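Local coordinates for adhesion G-protein coupled receptor G6 (Danio rerio, PDB 6V55) that probably acts as a cell-adhesion receptor with a role in myelination, with a multidomain, calcium-binding extracellular region that includes a GPCR proteolysis site motif, at residues Met446-Ala451 against Ser463-Thr468; Val610-Leu615 against Arg671-Phe676. One frame throughout, in Å; residues are numbered along the deposited sequence.

Contact 1. Residues Met446-Ala451 against Ser463-Thr468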
loop_
_atom_site.group_PDB
_atom_site.type_symbol
_atom_site.label_atom_id
_atom_site.label_comp_id
_atom_site.label_asym_id
_atom_site.label_seq_id
_atom_site.Cartn_x
_atom_site.Cartn_y
_atom_site.Cartn_z
ATOM N N MET A 446 -15.113 -19.871 1.511
ATOM C CA MET A 446 -16.100 -18.851 1.841
ATOM C C MET A 446 -15.524 -17.460 1.620
ATOM O O MET A 446 -14.416 -17.154 2.077
ATOM C CB MET A 446 -16.552 -19.010 3.284
ATOM C CG MET A 446 -17.319 -17.854 3.817
ATOM S SD MET A 446 -18.992 -18.338 3.992
ATOM C CE MET A 446 -18.880 -19.317 5.456
ATOM N N GLU A 447 -16.282 -16.644 0.888
ATOM C CA GLU A 447 -15.806 -15.378 0.368
ATOM C C GLU A 447 -15.660 -14.379 1.500
ATOM O O GLU A 447 -16.474 -14.349 2.428
ATOM C CB GLU A 447 -16.783 -14.854 -0.685
ATOM C CG GLU A 447 -16.966 -15.782 -1.916
ATOM C CD GLU A 447 -18.020 -16.908 -1.740
ATOM O OE1 GLU A 447 -17.751 -18.035 -2.208
ATOM O OE2 GLU A 447 -19.082 -16.679 -1.119
ATOM N N ASN A 448 -14.572 -13.612 1.443
ATOM C CA ASN A 448 -14.317 -12.517 2.365
ATOM C C ASN A 448 -15.388 -11.442 2.243
ATOM O O ASN A 448 -15.933 -11.216 1.160
ATOM C CB ASN A 448 -12.961 -11.883 2.049
ATOM C CG ASN A 448 -11.816 -12.736 2.462
ATOM O OD1 ASN A 448 -11.980 -13.646 3.260
ATOM N ND2 ASN A 448 -10.632 -12.437 1.942
ATOM N N CYS A 449 -15.687 -10.769 3.360
ATOM C CA CYS A 449 -16.436 -9.521 3.273
ATOM C C CYS A 449 -15.570 -8.480 2.578
ATOM O O CYS A 449 -14.408 -8.287 2.942
ATOM C CB CYS A 449 -16.850 -9.019 4.652
ATOM S SG CYS A 449 -17.952 -10.092 5.589
ATOM N N GLN A 450 -16.118 -7.844 1.548
ATOM C CA GLN A 450 -15.364 -6.872 0.776
ATOM C C GLN A 450 -15.145 -5.603 1.585
ATOM O O GLN A 450 -15.851 -5.336 2.566
ATOM C CB GLN A 450 -16.089 -6.539 -0.532
ATOM C CG GLN A 450 -16.131 -7.696 -1.520
ATOM C CD GLN A 450 -14.738 -8.180 -1.932
ATOM O OE1 GLN A 450 -14.217 -9.139 -1.365
ATOM N NE2 GLN A 450 -14.143 -7.527 -2.928
ATOM N N ALA A 451 -14.122 -4.844 1.182
ATOM C CA ALA A 451 -13.916 -3.503 1.710
ATOM C C ALA A 451 -15.109 -2.617 1.389
ATOM O O ALA A 451 -15.669 -2.698 0.293
ATOM C CB ALA A 451 -12.649 -2.898 1.133
ATOM N N SER A 463 -12.095 -8.577 4.905
ATOM C CA SER A 463 -11.928 -9.399 6.098
ATOM C C SER A 463 -12.374 -10.830 5.866
ATOM O O SER A 463 -13.416 -11.075 5.256
ATOM C CB SER A 463 -12.716 -8.836 7.281
ATOM O OG SER A 463 -12.490 -7.446 7.428
ATOM N N ARG A 464 -11.614 -11.765 6.435
ATOM C CA ARG A 464 -12.011 -13.165 6.542
ATOM C C ARG A 464 -13.225 -13.290 7.472
ATOM O O ARG A 464 -13.488 -12.386 8.269
ATOM C CB ARG A 464 -10.813 -13.991 7.035
ATOM C CG ARG A 464 -9.698 -14.103 5.991
ATOM C CD ARG A 464 -8.643 -15.146 6.349
ATOM N NE ARG A 464 -7.332 -14.518 6.568
ATOM C CZ ARG A 464 -6.230 -14.757 5.854
ATOM N NH1 ARG A 464 -6.244 -15.644 4.859
ATOM N NH2 ARG A 464 -5.102 -14.108 6.149
ATOM N N PRO A 465 -14.032 -14.353 7.325
ATOM C CA PRO A 465 -15.188 -14.543 8.227
ATOM C C PRO A 465 -14.799 -14.715 9.694
ATOM O O PRO A 465 -13.805 -15.373 10.017
ATOM C CB PRO A 465 -15.839 -15.822 7.692
ATOM C CG PRO A 465 -15.493 -15.834 6.263
ATOM C CD PRO A 465 -14.126 -15.233 6.139
ATOM N N THR A 466 -15.639 -14.117 10.562
ATOM C CA THR A 466 -15.561 -13.970 12.037
ATOM C C THR A 466 -14.431 -13.039 12.494
ATOM O O THR A 466 -14.176 -12.928 13.696
ATOM C CB THR A 466 -15.478 -15.303 12.812
ATOM O OG1 THR A 466 -14.138 -15.795 12.767
ATOM C CG2 THR A 466 -16.462 -16.374 12.267
ATOM N N VAL A 467 -13.780 -12.320 11.579
ATOM C CA VAL A 467 -12.813 -11.282 11.932
ATOM C C VAL A 467 -13.577 -10.008 12.265
ATOM O O VAL A 467 -14.493 -9.624 11.529
ATOM C CB VAL A 467 -11.825 -11.049 10.771
ATOM C CG1 VAL A 467 -11.091 -9.712 10.864
ATOM C CG2 VAL A 467 -10.856 -12.198 10.661
ATOM N N THR A 468 -13.227 -9.368 13.385
ATOM C CA THR A 468 -13.699 -8.027 13.712
ATOM C C THR A 468 -12.585 -7.023 13.434
ATOM O O THR A 468 -11.446 -7.223 13.871
ATOM C CB THR A 468 -14.151 -7.966 15.175
ATOM O OG1 THR A 468 -15.320 -8.773 15.325
ATOM C CG2 THR A 468 -14.485 -6.535 15.606
#
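S463 N gives C449 O a fairly straight hydrogen bond of 3.0 Å (N-H...O 161°), and C449 N returns one to S463 O of the same length but more bent, at 131°. Together they form a lone antiparallel bridge, a hydrogen-bonded pair, between two loops of a small disulfide-rich module, consistent with the hormone-receptor domain of this receptor family; 446-451 follows on from strand 436-445. C449 SG is disulfide-bonded to C485 on strand 480-488, and W496 touches both bridge residues.

N448 flanks the bridge. Its CG stands anti to the carbonyl carbon (chi1 -73°), which sets the amide alongside the S463-R464 peptide: CB lies 3.3 Å from S463 O, and OD1 lies 3.3 Å from R464 CA and 3.6 Å from R464 CG. At the amide's other end, ND2 is hydrogen-bonded to OE2 of E462, the residue just before S463. A leucine here is likely to leave the E462 carboxylate without its amide mate, with only methyls to lie against R464.

Farther from the disulfide the contact turns apolar. The M446 side chain slants across the P465 ring, CG to CG at 3.7 Å, and I487 touches both side chains. P465 is the second residue of a type II beta turn from R464 to V467, whose closing bond, V467 N to R464 O, is weak. In that turn T466 OG1 folds back to P465 O at 2.8 Å, meeting a lone pair of that oxygen in the carbonyl plane.

Contact 2. Residues Val610-Leu615 against Arg671-Phe676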
loop_
_atom_site.group_PDB
_atom_site.type_symbol
_atom_site.label_atom_id
_atom_site.label_comp_id
_atom_site.label_asym_id
_atom_site.label_seq_id
_atom_site.Cartn_x
_atom_site.Cartn_y
_atom_site.Cartn_z
ATOM N N VAL A 610 -3.707 37.338 10.982
ATOM C CA VAL A 610 -4.255 38.220 12.010
ATOM C C VAL A 610 -3.107 38.643 12.908
ATOM O O VAL A 610 -2.117 37.920 13.080
ATOM C CB VAL A 610 -5.423 37.608 12.843
ATOM C CG1 VAL A 610 -6.552 37.083 11.937
ATOM C CG2 VAL A 610 -4.973 36.536 13.836
ATOM N N GLY A 611 -3.213 39.849 13.434
ATOM C CA GLY A 611 -2.131 40.408 14.226
ATOM C C GLY A 611 -2.676 41.269 15.335
ATOM O O GLY A 611 -3.729 41.900 15.200
ATOM N N VAL A 612 -1.971 41.265 16.452
ATOM C CA VAL A 612 -2.249 42.160 17.559
ATOM C C VAL A 612 -0.946 42.872 17.854
ATOM O O VAL A 612 0.135 42.314 17.639
ATOM C CB VAL A 612 -2.762 41.420 18.804
ATOM C CG1 VAL A 612 -4.218 41.105 18.644
ATOM C CG2 VAL A 612 -1.998 40.128 18.989
ATOM N N SER A 613 -1.051 44.128 18.292
ATOM C CA SER A 613 0.086 44.885 18.798
ATOM C C SER A 613 -0.404 45.806 19.902
ATOM O O SER A 613 -1.563 46.235 19.899
ATOM C CB SER A 613 0.774 45.712 17.713
ATOM O OG SER A 613 0.018 46.864 17.395
ATOM N N ALA A 614 0.497 46.128 20.828
ATOM C CA ALA A 614 0.122 46.885 22.013
ATOM C C ALA A 614 0.036 48.382 21.707
ATOM O O ALA A 614 0.858 48.927 20.963
ATOM C CB ALA A 614 1.130 46.617 23.130
ATOM N N LEU A 615 -0.974 49.042 22.284
ATOM C CA LEU A 615 -1.223 50.471 22.093
ATOM C C LEU A 615 -1.058 51.174 23.433
ATOM O O LEU A 615 -1.788 50.879 24.387
ATOM C CB LEU A 615 -2.627 50.745 21.527
ATOM C CG LEU A 615 -3.074 52.093 20.890
ATOM C CD1 LEU A 615 -4.389 51.959 20.153
ATOM C CD2 LEU A 615 -3.293 53.268 21.847
ATOM N N ARG A 671 -4.847 47.624 22.759
ATOM C CA ARG A 671 -4.256 46.924 21.636
ATOM C C ARG A 671 -4.698 47.568 20.344
ATOM O O ARG A 671 -5.678 48.294 20.306
ATOM C CB ARG A 671 -4.665 45.450 21.588
ATOM C CG ARG A 671 -4.072 44.585 22.650
ATOM C CD ARG A 671 -5.141 43.738 23.268
ATOM N NE ARG A 671 -4.568 42.697 24.122
ATOM C CZ ARG A 671 -4.621 41.388 23.876
ATOM N NH1 ARG A 671 -5.235 40.921 22.794
ATOM N NH2 ARG A 671 -4.066 40.540 24.726
ATOM N N ILE A 672 -3.962 47.276 19.274
ATOM C CA ILE A 672 -4.444 47.433 17.905
ATOM C C ILE A 672 -4.575 46.041 17.321
ATOM O O ILE A 672 -3.682 45.212 17.498
ATOM C CB ILE A 672 -3.498 48.283 17.042
ATOM C CG1 ILE A 672 -3.014 49.489 17.837
ATOM C CG2 ILE A 672 -4.201 48.707 15.744
ATOM C CD1 ILE A 672 -2.285 50.541 17.039
ATOM N N ASN A 673 -5.688 45.781 16.655
ATOM C CA ASN A 673 -5.957 44.516 15.992
ATOM C C ASN A 673 -5.890 44.712 14.486
ATOM O O ASN A 673 -6.272 45.760 13.968
ATOM C CB ASN A 673 -7.344 44.001 16.377
ATOM C CG ASN A 673 -7.523 43.888 17.884
ATOM O OD1 ASN A 673 -6.600 43.502 18.585
ATOM N ND2 ASN A 673 -8.704 44.243 18.387
ATOM N N PHE A 674 -5.433 43.698 13.770
ATOM C CA PHE A 674 -5.361 43.820 12.320
ATOM C C PHE A 674 -5.602 42.439 11.739
ATOM O O PHE A 674 -4.990 41.474 12.195
ATOM C CB PHE A 674 -3.992 44.379 11.906
ATOM C CG PHE A 674 -3.863 44.727 10.445
ATOM C CD1 PHE A 674 -3.461 43.764 9.512
ATOM C CD2 PHE A 674 -4.048 46.029 10.011
ATOM C CE1 PHE A 674 -3.314 44.072 8.170
ATOM C CE2 PHE A 674 -3.894 46.355 8.655
ATOM C CZ PHE A 674 -3.514 45.368 7.741
ATOM N N MET A 675 -6.499 42.341 10.755
ATOM C CA MET A 675 -6.742 41.105 10.010
ATOM C C MET A 675 -6.715 41.400 8.517
ATOM O O MET A 675 -7.247 42.421 8.068
ATOM C CB MET A 675 -8.099 40.470 10.354
ATOM C CG MET A 675 -8.380 40.358 11.833
ATOM S SD MET A 675 -9.985 39.713 12.250
ATOM C CE MET A 675 -10.417 40.945 13.483
ATOM N N PHE A 676 -6.098 40.511 7.746
ATOM C CA PHE A 676 -6.115 40.599 6.291
ATOM C C PHE A 676 -6.735 39.317 5.760
ATOM O O PHE A 676 -6.238 38.220 6.047
ATOM C CB PHE A 676 -4.701 40.809 5.738
ATOM C CG PHE A 676 -4.619 40.780 4.237
ATOM C CD1 PHE A 676 -4.178 39.633 3.564
ATOM C CD2 PHE A 676 -4.959 41.902 3.501
ATOM C CE1 PHE A 676 -4.111 39.606 2.182
ATOM C CE2 PHE A 676 -4.884 41.895 2.117
ATOM C CZ PHE A 676 -4.469 40.744 1.453
#
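I672 N reaches S613 O at 2.7 Å in a nearly straight bond (170°), and S613 N returns one to I672 O at 3.0 Å. Two residues along, G611 N and F674 O meet at 2.7 Å and F674 N donates to G611 O. All four carbonyl oxygens also take a CA-H contact, F674 O from V610 CA and S613 O from R671 CA, both at 3.3 Å. On its other edge strand 608-614 bonds through V610 and V612 to I603 and L601, and through A614 to P599. On the far edge of 671-676 the N673 backbone bonds with S701, and N673 O accepts from S700 OG.

These are the two central strands of a four-stranded antiparallel sheet in the beta-rich part of what is probably the GAIN domain. Helix 573-593 covers the face bearing N673 and M675, and strand 623-628 the face bearing I672 and F674.

On the helix side, N673 OD1 lies 3.4 Å from the methyl V612 CG1, while ND2 hydrogen-bonds S701 OG. The V610 and M675 side chains lie side by side, CG1 to CG at 3.8 Å. The R671 side chain, bent at chi2 (133°), carries its guanidinium past V612 CG1 to the carbonyl of I594, which NH2 bonds. Beyond the strand end, the side chain of L615 crosses that of I672 at about a right angle, CD1 to CG1 at 3.7 Å.

How the contacts relate
Both contacts rest on antiparallel backbone pairing, but in different settings. Contact 1 is a single bridge between irregular loops, only partly buried, and one of its two bridge residues, C449, is also held by a disulfide. Contact 2 runs through five successive pairs of two regular strands, is mostly buried, and relies on repeated backbone bonds with mostly apolar side chains on each face. They share no element: the first belongs to the small disulfide-rich region, the second to a beta sheet packed against a helix. Each has an asparagine whose ND2 is held by a residue outside the two segments. Their centres lie about 57 Å apart, and contact 1 closes along the chain before contact 2 opens.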